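Local coordinates for protein aclacinomycin-N/aclacinomycin-A oxidase (Streptomyces galilaeus, PDB 2IPI) that oxidises the terminal sugar of aclacinomycin antibiotics in two successive oxygen-dependent steps, using an FAD cofactor bound covalently at two points, at residues S297-Q302 against Q389-V394; R382-D387 against L438-E443. All coordinates share one frame; numbering follows the deposited sequence.

Interaction 1: residues S297-Q302 against Q389-V394. With AKY (methyl (2S,4R)-2-ethyl-2,5,7-trihydroxy-6,11-dioxo-4-{[2,3,6-trideoxy-4-O-{2,6-dideoxy-4-O-[(2S,6S)-6-methyl-5-oxotetrahydro-2h -pyran-2-yl]-alpha-D-lyxo-hexopyranosyl}-3-(dimethylamino)-D-ribo-hexopyranosyl]oxy}-1,2,3,4,6,11-hexahydrotetracene-1-c arboxylate), chain E.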
loop_
_atom_site.group_PDB
_atom_site.type_symbol
_atom_site.label_atom_id
_atom_site.label_comp_id
_atom_site.label_asym_id
_atom_site.label_seq_id
_atom_site.Cartn_x
_atom_site.Cartn_y
_atom_site.Cartn_z
ATOM N N SER A 297 6.372 -20.206 5.512
ATOM C CA SER A 297 7.017 -21.052 6.507
ATOM C C SER A 297 6.906 -22.539 6.160
ATOM O O SER A 297 6.165 -22.870 5.235
ATOM C CB SER A 297 6.402 -20.803 7.888
ATOM O OG SER A 297 6.934 -19.602 8.446
ATOM N N ARG A 298 7.622 -23.381 6.890
ATOM C CA ARG A 298 7.596 -24.827 6.854
ATOM C C ARG A 298 6.437 -25.379 7.695
ATOM O O ARG A 298 6.582 -26.113 8.669
ATOM C CB ARG A 298 8.845 -25.535 7.390
ATOM C CG ARG A 298 9.077 -26.941 6.846
ATOM C CD ARG A 298 10.528 -27.325 7.113
ATOM N NE ARG A 298 10.990 -28.481 6.362
ATOM C CZ ARG A 298 12.184 -28.611 5.816
ATOM N NH1 ARG A 298 13.091 -27.643 5.918
ATOM N NH2 ARG A 298 12.476 -29.728 5.156
ATOM N N ALA A 299 5.254 -25.027 7.233
ATOM C CA ALA A 299 3.986 -25.650 7.572
ATOM C C ALA A 299 3.107 -25.506 6.325
ATOM O O ALA A 299 2.165 -26.263 6.086
ATOM C CB ALA A 299 3.328 -25.060 8.793
ATOM N N ALA A 300 3.485 -24.498 5.539
ATOM C CA ALA A 300 2.741 -24.083 4.368
ATOM C C ALA A 300 2.925 -25.057 3.210
ATOM O O ALA A 300 2.119 -25.119 2.282
ATOM C CB ALA A 300 3.182 -22.684 3.959
ATOM N N GLY A 301 4.023 -25.797 3.271
ATOM C CA GLY A 301 4.345 -26.780 2.263
ATOM C C GLY A 301 5.338 -26.334 1.216
ATOM O O GLY A 301 6.221 -27.097 0.805
ATOM N N GLN A 302 5.217 -25.092 0.750
ATOM C CA GLN A 302 6.087 -24.599 -0.302
ATOM C C GLN A 302 6.159 -23.078 -0.336
ATOM O O GLN A 302 5.261 -22.410 0.154
ATOM C CB GLN A 302 5.535 -25.102 -1.646
ATOM C CG GLN A 302 4.334 -24.353 -2.167
ATOM C CD GLN A 302 2.995 -25.056 -2.077
ATOM O OE1 GLN A 302 2.182 -25.025 -3.002
ATOM N NE2 GLN A 302 2.781 -25.671 -0.921
ATOM N N GLN A 389 5.341 -21.758 16.007
ATOM C CA GLN A 389 3.958 -22.261 16.171
ATOM C C GLN A 389 2.998 -21.356 15.418
ATOM O O GLN A 389 1.790 -21.396 15.615
ATOM C CB GLN A 389 3.594 -22.444 17.642
ATOM C CG GLN A 389 2.611 -23.576 17.883
ATOM C CD GLN A 389 3.275 -24.916 18.171
ATOM O OE1 GLN A 389 4.346 -24.976 18.777
ATOM N NE2 GLN A 389 2.644 -25.991 17.714
ATOM N N VAL A 390 3.555 -20.532 14.520
ATOM C CA VAL A 390 2.771 -19.510 13.839
ATOM C C VAL A 390 2.973 -19.465 12.323
ATOM O O VAL A 390 4.013 -19.854 11.792
ATOM C CB VAL A 390 3.098 -18.092 14.360
ATOM C CG1 VAL A 390 3.795 -18.093 15.709
ATOM C CG2 VAL A 390 3.957 -17.359 13.334
ATOM N N TRP A 391 1.947 -18.958 11.650
ATOM C CA TRP A 391 1.842 -18.787 10.213
ATOM C C TRP A 391 2.553 -17.533 9.716
ATOM O O TRP A 391 1.895 -16.510 9.493
ATOM C CB TRP A 391 0.364 -18.704 9.808
ATOM C CG TRP A 391 -0.013 -19.668 8.731
ATOM C CD1 TRP A 391 -0.344 -19.385 7.441
ATOM C CD2 TRP A 391 -0.101 -21.095 8.871
ATOM N NE1 TRP A 391 -0.631 -20.552 6.765
ATOM C CE2 TRP A 391 -0.488 -21.614 7.623
ATOM C CE3 TRP A 391 0.114 -21.975 9.930
ATOM C CZ2 TRP A 391 -0.668 -22.978 7.399
ATOM C CZ3 TRP A 391 -0.064 -23.330 9.703
ATOM C CH2 TRP A 391 -0.452 -23.816 8.449
ATOM N N GLY A 392 3.870 -17.591 9.549
ATOM C CA GLY A 392 4.705 -16.502 9.116
ATOM C C GLY A 392 5.118 -16.564 7.665
ATOM O O GLY A 392 5.199 -17.599 6.989
ATOM N N GLU A 393 5.405 -15.388 7.087
ATOM C CA GLU A 393 5.923 -15.403 5.721
ATOM C C GLU A 393 6.561 -14.062 5.357
ATOM O O GLU A 393 6.246 -13.029 5.939
ATOM C CB GLU A 393 4.845 -15.767 4.707
ATOM C CG GLU A 393 3.590 -14.903 4.679
ATOM C CD GLU A 393 3.525 -14.145 3.357
ATOM O OE1 GLU A 393 2.465 -14.086 2.697
ATOM O OE2 GLU A 393 4.605 -13.614 3.015
ATOM N N VAL A 394 7.446 -14.174 4.374
ATOM C CA VAL A 394 8.127 -13.054 3.764
ATOM C C VAL A 394 7.798 -12.942 2.286
ATOM O O VAL A 394 8.067 -13.844 1.502
ATOM C CB VAL A 394 9.662 -13.205 3.896
ATOM C CG1 VAL A 394 10.354 -12.083 3.130
ATOM C CG2 VAL A 394 10.027 -13.294 5.374
HETATM O O15 AKY E . 1.771 -4.789 -0.889
HETATM C C42 AKY E . 0.947 -5.654 -0.539
HETATM C C40 AKY E . 0.582 -6.740 -1.579
HETATM C C38 AKY E . -0.306 -7.808 -1.086
HETATM C C39 AKY E . 0.508 -5.909 0.961
HETATM C C41 AKY E . 1.125 -5.856 2.151
HETATM O O14 AKY E . -0.662 -6.680 1.111
HETATM C C37 AKY E . -0.599 -7.893 0.371
HETATM O O13 AKY E . -1.730 -8.706 0.556
HETATM C C35 AKY E . -1.686 -9.569 1.654
HETATM C C34 AKY E . -1.466 -11.031 1.252
HETATM C C36 AKY E . -0.688 -11.162 0.060
HETATM O O11 AKY E . -2.746 -11.856 1.130
HETATM C C33 AKY E . -2.876 -9.373 2.577
HETATM O O12 AKY E . -3.139 -7.963 3.076
HETATM C C32 AKY E . -4.011 -10.097 2.201
HETATM C C31 AKY E . -3.766 -11.483 2.194
HETATM O O7 AKY E . -3.592 -17.495 4.646
HETATM C C7 AKY E . -4.849 -18.056 5.025
HETATM C C8 AKY E . -5.603 -18.446 3.814
HETATM C C9 AKY E . -5.127 -19.783 3.307
HETATM O O9 AKY E . -3.745 -19.702 3.231
HETATM C C13 AKY E . -5.803 -20.072 2.016
HETATM C C14 AKY E . -5.347 -18.945 1.086
HETATM C C20 AKY E . -4.531 -19.236 5.885
HETATM C C19 AKY E . -4.783 -20.563 5.528
HETATM C C10 AKY E . -5.583 -20.809 4.272
HETATM C C11 AKY E . -4.507 -21.603 6.416
HETATM C C18 AKY E . -3.987 -21.333 7.682
HETATM C C17 AKY E . -3.734 -20.008 8.059
HETATM C C6 AKY E . -4.000 -18.990 7.152
HETATM O O6 AKY E . -3.772 -17.702 7.486
HETATM C C12 AKY E . -3.767 -22.396 8.587
HETATM O O3 AKY E . -3.975 -23.587 8.267
HETATM C C15 AKY E . -3.307 -22.102 9.894
HETATM C C1 AKY E . -3.156 -23.142 10.810
HETATM C C2 AKY E . -2.755 -22.907 12.125
HETATM C C3 AKY E . -2.493 -21.590 12.505
HETATM C C16 AKY E . -3.055 -20.767 10.281
HETATM C C5 AKY E . -3.268 -19.716 9.363
HETATM O O5 AKY E . -3.123 -18.505 9.625
HETATM C C4 AKY E . -2.639 -20.541 11.601
HETATM O O4 AKY E . -2.380 -19.285 12.047
HETATM O O18 AKY E . -3.377 -12.062 3.450
HETATM C C45 AKY E . -3.548 -16.083 4.893
HETATM C C43 AKY E . -7.051 -20.613 4.639
HETATM O O16 AKY E . -7.400 -19.784 5.488
HETATM O O17 AKY E . -8.022 -21.372 4.054
HETATM C C44 AKY E . -8.695 -22.093 5.093
HETATM O O19 AKY E . -4.632 -15.383 4.335
HETATM C C47 AKY E . -2.220 -14.017 4.294
HETATM N N11 AKY E . -1.636 -13.183 5.359
HETATM C C52 AKY E . -0.307 -12.694 5.219
HETATM C C51 AKY E . -2.507 -12.329 6.094
HETATM C C46 AKY E . -2.226 -15.539 4.359
HETATM C C48 AKY E . -3.383 -13.502 3.445
HETATM C C49 AKY E . -4.705 -13.981 4.020
HETATM C C50 AKY E . -5.584 -13.035 4.847
#

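Interaction 2: residues R382-D387 against L438-E443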
loop_
_atom_site.group_PDB
_atom_site.type_symbol
_atom_site.label_atom_id
_atom_site.label_comp_id
_atom_site.label_asym_id
_atom_site.label_seq_id
_atom_site.Cartn_x
_atom_site.Cartn_y
_atom_site.Cartn_z
ATOM N N ARG A 382 16.402 -19.763 8.365
ATOM C CA ARG A 382 16.219 -20.410 9.671
ATOM C C ARG A 382 14.855 -20.119 10.271
ATOM O O ARG A 382 14.168 -20.980 10.835
ATOM C CB ARG A 382 17.299 -19.966 10.650
ATOM C CG ARG A 382 17.521 -20.908 11.830
ATOM C CD ARG A 382 18.489 -20.236 12.810
ATOM N NE ARG A 382 19.468 -19.395 12.107
ATOM C CZ ARG A 382 19.648 -18.103 12.316
ATOM N NH1 ARG A 382 18.911 -17.474 13.213
ATOM N NH2 ARG A 382 20.538 -17.379 11.658
ATOM N N HIS A 383 14.441 -18.854 10.192
ATOM C CA HIS A 383 13.142 -18.509 10.784
ATOM C C HIS A 383 11.993 -19.036 9.954
ATOM O O HIS A 383 10.887 -19.283 10.449
ATOM C CB HIS A 383 13.033 -16.997 10.926
ATOM C CG HIS A 383 13.398 -16.536 12.308
ATOM N ND1 HIS A 383 14.666 -16.125 12.649
ATOM C CD2 HIS A 383 12.652 -16.438 13.426
ATOM C CE1 HIS A 383 14.680 -15.789 13.922
ATOM N NE2 HIS A 383 13.473 -15.963 14.425
ATOM N N LEU A 384 12.240 -19.222 8.647
ATOM C CA LEU A 384 11.091 -19.733 7.882
ATOM C C LEU A 384 11.061 -21.249 8.031
ATOM O O LEU A 384 9.993 -21.831 8.163
ATOM C CB LEU A 384 11.147 -19.252 6.437
ATOM C CG LEU A 384 10.735 -17.789 6.197
ATOM C CD1 LEU A 384 11.154 -17.294 4.818
ATOM C CD2 LEU A 384 9.238 -17.613 6.396
ATOM N N SER A 385 12.218 -21.896 8.033
ATOM C CA SER A 385 12.263 -23.352 8.087
ATOM C C SER A 385 11.764 -23.929 9.408
ATOM O O SER A 385 11.259 -25.058 9.448
ATOM C CB SER A 385 13.689 -23.842 7.815
ATOM O OG SER A 385 13.629 -25.235 7.521
ATOM N N ALA A 386 11.898 -23.173 10.488
ATOM C CA ALA A 386 11.558 -23.619 11.829
ATOM C C ALA A 386 10.104 -24.041 11.976
ATOM O O ALA A 386 9.178 -23.519 11.370
ATOM C CB ALA A 386 11.880 -22.538 12.863
ATOM N N ASP A 387 9.924 -25.033 12.855
ATOM C CA ASP A 387 8.617 -25.434 13.338
ATOM C C ASP A 387 8.165 -24.443 14.409
ATOM O O ASP A 387 7.934 -24.758 15.578
ATOM C CB ASP A 387 8.646 -26.859 13.879
ATOM C CG ASP A 387 7.322 -27.366 14.398
ATOM O OD1 ASP A 387 6.291 -27.158 13.722
ATOM O OD2 ASP A 387 7.313 -27.961 15.500
ATOM N N LEU A 438 2.913 -12.308 17.716
ATOM C CA LEU A 438 3.656 -11.055 17.804
ATOM C C LEU A 438 5.150 -11.301 17.989
ATOM O O LEU A 438 5.991 -10.658 17.360
ATOM C CB LEU A 438 3.126 -10.190 18.950
ATOM C CG LEU A 438 1.756 -9.541 18.731
ATOM C CD1 LEU A 438 1.085 -9.240 20.063
ATOM C CD2 LEU A 438 1.912 -8.276 17.899
ATOM N N ALA A 439 5.490 -12.255 18.856
ATOM C CA ALA A 439 6.908 -12.541 19.080
ATOM C C ALA A 439 7.618 -12.922 17.788
ATOM O O ALA A 439 8.697 -12.432 17.450
ATOM C CB ALA A 439 7.054 -13.654 20.112
ATOM N N TRP A 440 7.001 -13.819 17.037
ATOM C CA TRP A 440 7.515 -14.303 15.771
ATOM C C TRP A 440 7.851 -13.184 14.798
ATOM O O TRP A 440 8.971 -13.086 14.304
ATOM C CB TRP A 440 6.465 -15.251 15.158
ATOM C CG TRP A 440 6.457 -15.233 13.659
ATOM C CD1 TRP A 440 5.612 -14.560 12.821
ATOM C CD2 TRP A 440 7.371 -15.948 12.822
ATOM N NE1 TRP A 440 5.951 -14.817 11.521
ATOM C CE2 TRP A 440 7.022 -15.664 11.489
ATOM C CE3 TRP A 440 8.448 -16.799 13.084
ATOM C CZ2 TRP A 440 7.714 -16.201 10.407
ATOM C CZ3 TRP A 440 9.131 -17.326 12.006
ATOM C CH2 TRP A 440 8.766 -17.028 10.687
ATOM N N ILE A 441 6.862 -12.331 14.487
ATOM C CA ILE A 441 7.099 -11.334 13.446
ATOM C C ILE A 441 8.162 -10.322 13.855
ATOM O O ILE A 441 8.922 -9.807 13.036
ATOM C CB ILE A 441 5.825 -10.551 13.054
ATOM C CG1 ILE A 441 4.836 -10.294 14.184
ATOM C CG2 ILE A 441 5.127 -11.248 11.898
ATOM C CD1 ILE A 441 5.225 -9.167 15.117
ATOM N N ARG A 442 8.204 -10.025 15.162
ATOM C CA ARG A 442 9.180 -9.009 15.555
ATOM C C ARG A 442 10.595 -9.563 15.472
ATOM O O ARG A 442 11.505 -8.865 15.032
ATOM C CB ARG A 442 8.879 -8.507 16.966
ATOM C CG ARG A 442 7.651 -7.623 17.045
ATOM C CD ARG A 442 6.998 -7.784 18.419
ATOM N NE ARG A 442 6.086 -6.672 18.661
ATOM C CZ ARG A 442 5.154 -6.569 19.579
ATOM N NH1 ARG A 442 4.942 -7.550 20.436
ATOM N NH2 ARG A 442 4.423 -5.460 19.637
ATOM N N GLU A 443 10.757 -10.802 15.906
ATOM C CA GLU A 443 12.038 -11.491 15.853
ATOM C C GLU A 443 12.631 -11.588 14.458
ATOM O O GLU A 443 13.815 -11.295 14.291
ATOM C CB GLU A 443 11.867 -12.907 16.421
ATOM C CG GLU A 443 12.016 -13.004 17.931
ATOM C CD GLU A 443 11.108 -14.068 18.522
ATOM O OE1 GLU A 443 10.884 -14.059 19.758
ATOM O OE2 GLU A 443 10.606 -14.915 17.750
#

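Interaction 1: residues S297-Q302 against Q389-V394
At the edge of the aclacinomycin pocket, the loop that turns from strand 290-296 back into strand 302-310 meets the start of strand 391-398, and Ser297 and Gly392 make the polar part of the contact. Both donors of Ser297 converge on one acceptor. The hydroxyl OG gives a hydrogen bond of 3.0 Å to Gly392 O, arriving above the carbonyl plane, 49° out of it, while Ser297 N adds a weak bond of 3.2 Å to the same Gly392 O. OG lies anti to the carbonyl carbon of its own residue (chi1 -79°), which keeps it beside the backbone N and lets the two share this oxygen. On the loop side, the bond from Ala299 N to Ser297 O closes an inverse gamma turn centred on Arg298, and Ala300 N reaches the same oxygen from the same face of its plane. Ala299 CB then touches the benzo part of the indole obliquely, 3.9 Å from Trp391 CZ3. One face of that indole lies along the fused rings of the bound anthracycline; Trp391 CZ3 is 3.3 Å from AKY C1. The ligand is also hydrogen-bonded to Thr427 and Tyr469. The chemistry is therefore divided: a buried carbonyl takes a hydroxyl bond and a weak amide bond from one serine, and nearby an apolar methyl lies against the tryptophan that receives the flat aglycone.

Interaction 2: residues R382-D387 against L438-E443
Trp440 reaches from helix 434-448 to the last turn of helix 374-385 and presents the edge of its six-membered ring to His383. Its chi1 of 149°, off the staggered positions, carries the indole toward that residue. Two ring carbons meet the same backbone oxygen: Trp440 CZ3 and Trp440 CH2 each lie 3.1 Å from His383 O, which sits near the indole plane. No hydrogen bond joins the two segments, and this approach of aromatic C-H groups to a carbonyl is probably their main polar contact. The imidazole and the indole point in opposite senses as they pass, with ring planes 54° apart and centroids separated by 5.9 Å, an oblique pair. Trp440 CZ3 comes in at the edge of the imidazole, near its plane, and also lies 4.1 Å from His383 CB. Beyond it, Glu443 lies crosswise to the histidine, its CB touching the imidazole obliquely; no salt bridge joins the two residues. Leu384 closes the other end of the contact, its CD2 meeting the edge of the indole 4.4 Å from Trp440 CH2. Ala426 of strand 420-428 and Val390 also touch Trp440, placing the indole between the two helices and the sheet beneath them. The end of helix 374-385 is thus joined to the middle of helix 434-448 chiefly by van der Waals packing of a buried indole, probably supplemented by a weak C-H...O attraction between its edge and a peptide oxygen.

In the fold
The centres of interactions 1 and 2 lie about 9 Å apart, and their segments alternate along the chain: 297-302, 382-387, 389-394, 438-443. Interaction 1 lies where two central strands of the seven-stranded antiparallel sheet of the substrate domain meet, at the end of 290-296 and the start of 391-398; interaction 2 joins helices 374-385 and 434-448, which pack on that sheet. Helix 374-385 is followed, after a short loop, by strand 391-398. The two contacts touch through Arg298, which probably hydrogen-bonds Ser385 OG and Leu384 O, and through Trp440, which packs on Val390 and Gly392. Direct contacts thus link helix pair and loop to the strand whose Trp391 faces the anthracycline.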